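Local coordinates for protein reducing end xylose-releasing exo-oligoxylanase (Bacillus halodurans, PDB 1WU4) that hydrolyses xylooligosaccharides of three or more units, releasing xylose from the reducing end with inversion of anomeric configuration, at residues 6-11 with 274-279. The protein carries 1 engineered substitution. Numbering follows the deposited sequence.
Sequences EGAFYT and DAEWFG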
loop_
_atom_site.group_PDB
_atom_site.type_symbol
_atom_site.label_atom_id
_atom_site.label_comp_id
_atom_site.label_asym_id
_atom_site.label_seq_id
_atom_site.Cartn_x
_atom_site.Cartn_y
_atom_site.Cartn_z
ATOM N N GLU A 6 11.516 -6.099 19.119
ATOM C CA GLU A 6 10.289 -5.261 19.206
ATOM C C GLU A 6 10.229 -4.264 18.052
ATOM O O GLU A 6 11.259 -3.807 17.556
ATOM C CB GLU A 6 10.248 -4.525 20.550
ATOM C CG GLU A 6 11.489 -3.707 20.856
ATOM C CD GLU A 6 11.461 -3.107 22.250
ATOM O OE1 GLU A 6 10.514 -2.351 22.557
ATOM O OE2 GLU A 6 12.387 -3.387 23.038
ATOM N N GLY A 7 9.013 -3.931 17.632
ATOM C CA GLY A 7 8.832 -3.011 16.523
ATOM C C GLY A 7 9.119 -1.550 16.808
ATOM O O GLY A 7 9.212 -1.125 17.962
ATOM N N ALA A 8 9.254 -0.775 15.734
ATOM C CA ALA A 8 9.526 0.654 15.826
ATOM C C ALA A 8 8.409 1.402 16.549
ATOM O O ALA A 8 8.634 2.475 17.106
ATOM C CB ALA A 8 9.725 1.229 14.434
ATOM N N PHE A 9 7.203 0.845 16.530
ATOM C CA PHE A 9 6.072 1.465 17.212
ATOM C C PHE A 9 6.431 1.662 18.685
ATOM O O PHE A 9 6.027 2.641 19.314
ATOM C CB PHE A 9 4.839 0.563 17.103
ATOM C CG PHE A 9 3.685 0.990 17.972
ATOM C CD1 PHE A 9 2.806 1.986 17.555
ATOM C CD2 PHE A 9 3.476 0.387 19.209
ATOM C CE1 PHE A 9 1.734 2.373 18.360
ATOM C CE2 PHE A 9 2.409 0.767 20.021
ATOM C CZ PHE A 9 1.535 1.763 19.593
ATOM N N TYR A 10 7.200 0.718 19.219
ATOM C CA TYR A 10 7.612 0.742 20.621
ATOM C C TYR A 10 8.943 1.452 20.866
ATOM O O TYR A 10 9.048 2.292 21.757
ATOM C CB TYR A 10 7.708 -0.692 21.146
ATOM C CG TYR A 10 6.435 -1.491 20.978
ATOM C CD1 TYR A 10 5.349 -1.297 21.831
ATOM C CD2 TYR A 10 6.307 -2.425 19.950
ATOM C CE1 TYR A 10 4.166 -2.018 21.665
ATOM C CE2 TYR A 10 5.131 -3.147 19.774
ATOM C CZ TYR A 10 4.065 -2.939 20.634
ATOM O OH TYR A 10 2.897 -3.649 20.460
ATOM N N THR A 11 9.954 1.111 20.073
ATOM C CA THR A 11 11.287 1.695 20.225
ATOM C C THR A 11 11.430 3.092 19.633
ATOM O O THR A 11 12.294 3.864 20.052
ATOM C CB THR A 11 12.350 0.817 19.558
ATOM O OG1 THR A 11 12.158 0.846 18.138
ATOM C CG2 THR A 11 12.244 -0.616 20.045
ATOM N N ASP A 274 4.947 -4.321 8.368
ATOM C CA ASP A 274 4.295 -4.701 9.620
ATOM C C ASP A 274 5.344 -5.238 10.598
ATOM O O ASP A 274 5.291 -4.947 11.794
ATOM C CB ASP A 274 3.209 -5.756 9.358
ATOM C CG ASP A 274 2.481 -6.189 10.628
ATOM O OD1 ASP A 274 2.226 -5.338 11.500
ATOM O OD2 ASP A 274 2.147 -7.387 10.745
ATOM N N ALA A 275 6.306 -6.001 10.089
ATOM C CA ALA A 275 7.355 -6.554 10.941
ATOM C C ALA A 275 8.191 -5.432 11.543
ATOM O O ALA A 275 8.530 -5.466 12.725
ATOM C CB ALA A 275 8.247 -7.493 10.140
ATOM N N GLU A 276 8.516 -4.434 10.730
ATOM C CA GLU A 276 9.317 -3.311 11.204
ATOM C C GLU A 276 8.577 -2.469 12.236
ATOM O O GLU A 276 9.137 -2.107 13.271
ATOM C CB GLU A 276 9.737 -2.422 10.032
ATOM C CG GLU A 276 10.566 -1.200 10.427
ATOM C CD GLU A 276 11.755 -1.543 11.310
ATOM O OE1 GLU A 276 12.301 -2.658 11.176
ATOM O OE2 GLU A 276 12.155 -0.687 12.127
ATOM N N TRP A 277 7.315 -2.158 11.953
ATOM C CA TRP A 277 6.516 -1.342 12.858
ATOM C C TRP A 277 6.068 -2.041 14.138
ATOM O O TRP A 277 6.217 -1.496 15.234
ATOM C CB TRP A 277 5.272 -0.817 12.138
ATOM C CG TRP A 277 5.517 0.325 11.192
ATOM C CD1 TRP A 277 6.723 0.862 10.828
ATOM C CD2 TRP A 277 4.517 1.066 10.484
ATOM N NE1 TRP A 277 6.530 1.894 9.934
ATOM C CE2 TRP A 277 5.186 2.037 9.707
ATOM C CE3 TRP A 277 3.116 1.003 10.430
ATOM C CZ2 TRP A 277 4.501 2.940 8.883
ATOM C CZ3 TRP A 277 2.436 1.903 9.609
ATOM C CH2 TRP A 277 3.131 2.855 8.848
ATOM N N PHE A 278 5.522 -3.245 14.012
ATOM C CA PHE A 278 5.015 -3.940 15.185
ATOM C C PHE A 278 5.754 -5.181 15.659
ATOM O O PHE A 278 5.294 -5.868 16.572
ATOM C CB PHE A 278 3.529 -4.226 14.975
ATOM C CG PHE A 278 2.687 -2.988 15.029
ATOM C CD1 PHE A 278 2.333 -2.432 16.255
ATOM C CD2 PHE A 278 2.327 -2.322 13.863
ATOM C CE1 PHE A 278 1.641 -1.229 16.320
ATOM C CE2 PHE A 278 1.635 -1.115 13.917
ATOM C CZ PHE A 278 1.290 -0.566 15.145
ATOM N N GLY A 279 6.905 -5.457 15.058
ATOM C CA GLY A 279 7.693 -6.602 15.480
ATOM C C GLY A 279 7.697 -7.788 14.543
ATOM O O GLY A 279 6.706 -8.087 13.873
HETATM O O HOH W 1 7.126 -5.665 18.879
HETATM O O HOH W 2 3.180 -5.430 18.385
#
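G7 lies against G279, their CA atoms 3.9 Å apart. It is the N-cap of the short helix 8-11 and meets the C-terminal end of helix 265-278. A side chain at G7 would run into W277 O and the backbone of F278 and G279. A water bridges G7 N and F278 O. At A8 the backbone N-H points almost straight at E276 O, 2.8 Å from A8 N, with an angle of 173° at the hydrogen. The carboxylate of E276 reaches back beside the methyl of A8, and its OE2 accepts a bond from R15 N. F9 N donates to W277 O over 2.9 Å, in the carbonyl plane and on a lone pair. F9 CG lies anti to the backbone N (chi1 170°), which carries the ring to F278; F278 CE1 sits over one face, near the rim, 3.4 Å from F9 CG. The two ring planes are inclined at 31°, so the rings meet obliquely. F9 CB also makes an off-centre CH-pi contact with the F278 ring. The F9 side chain also touches L209 of helix 201-210 and I378. A serine here would keep CB but would probably leave F278 CE1 without the ring it packs on and open a gap toward L209 and I378. At Y10 a second water bonds Y10 OH and donates to F278 O, its oxygen 2.8 Å from F278 O. N-H groups at the start of one helix thus donate to carbonyls at the end of another, tying the N-terminal segment to the (alpha/alpha)6 barrel of glycoside hydrolase family 8.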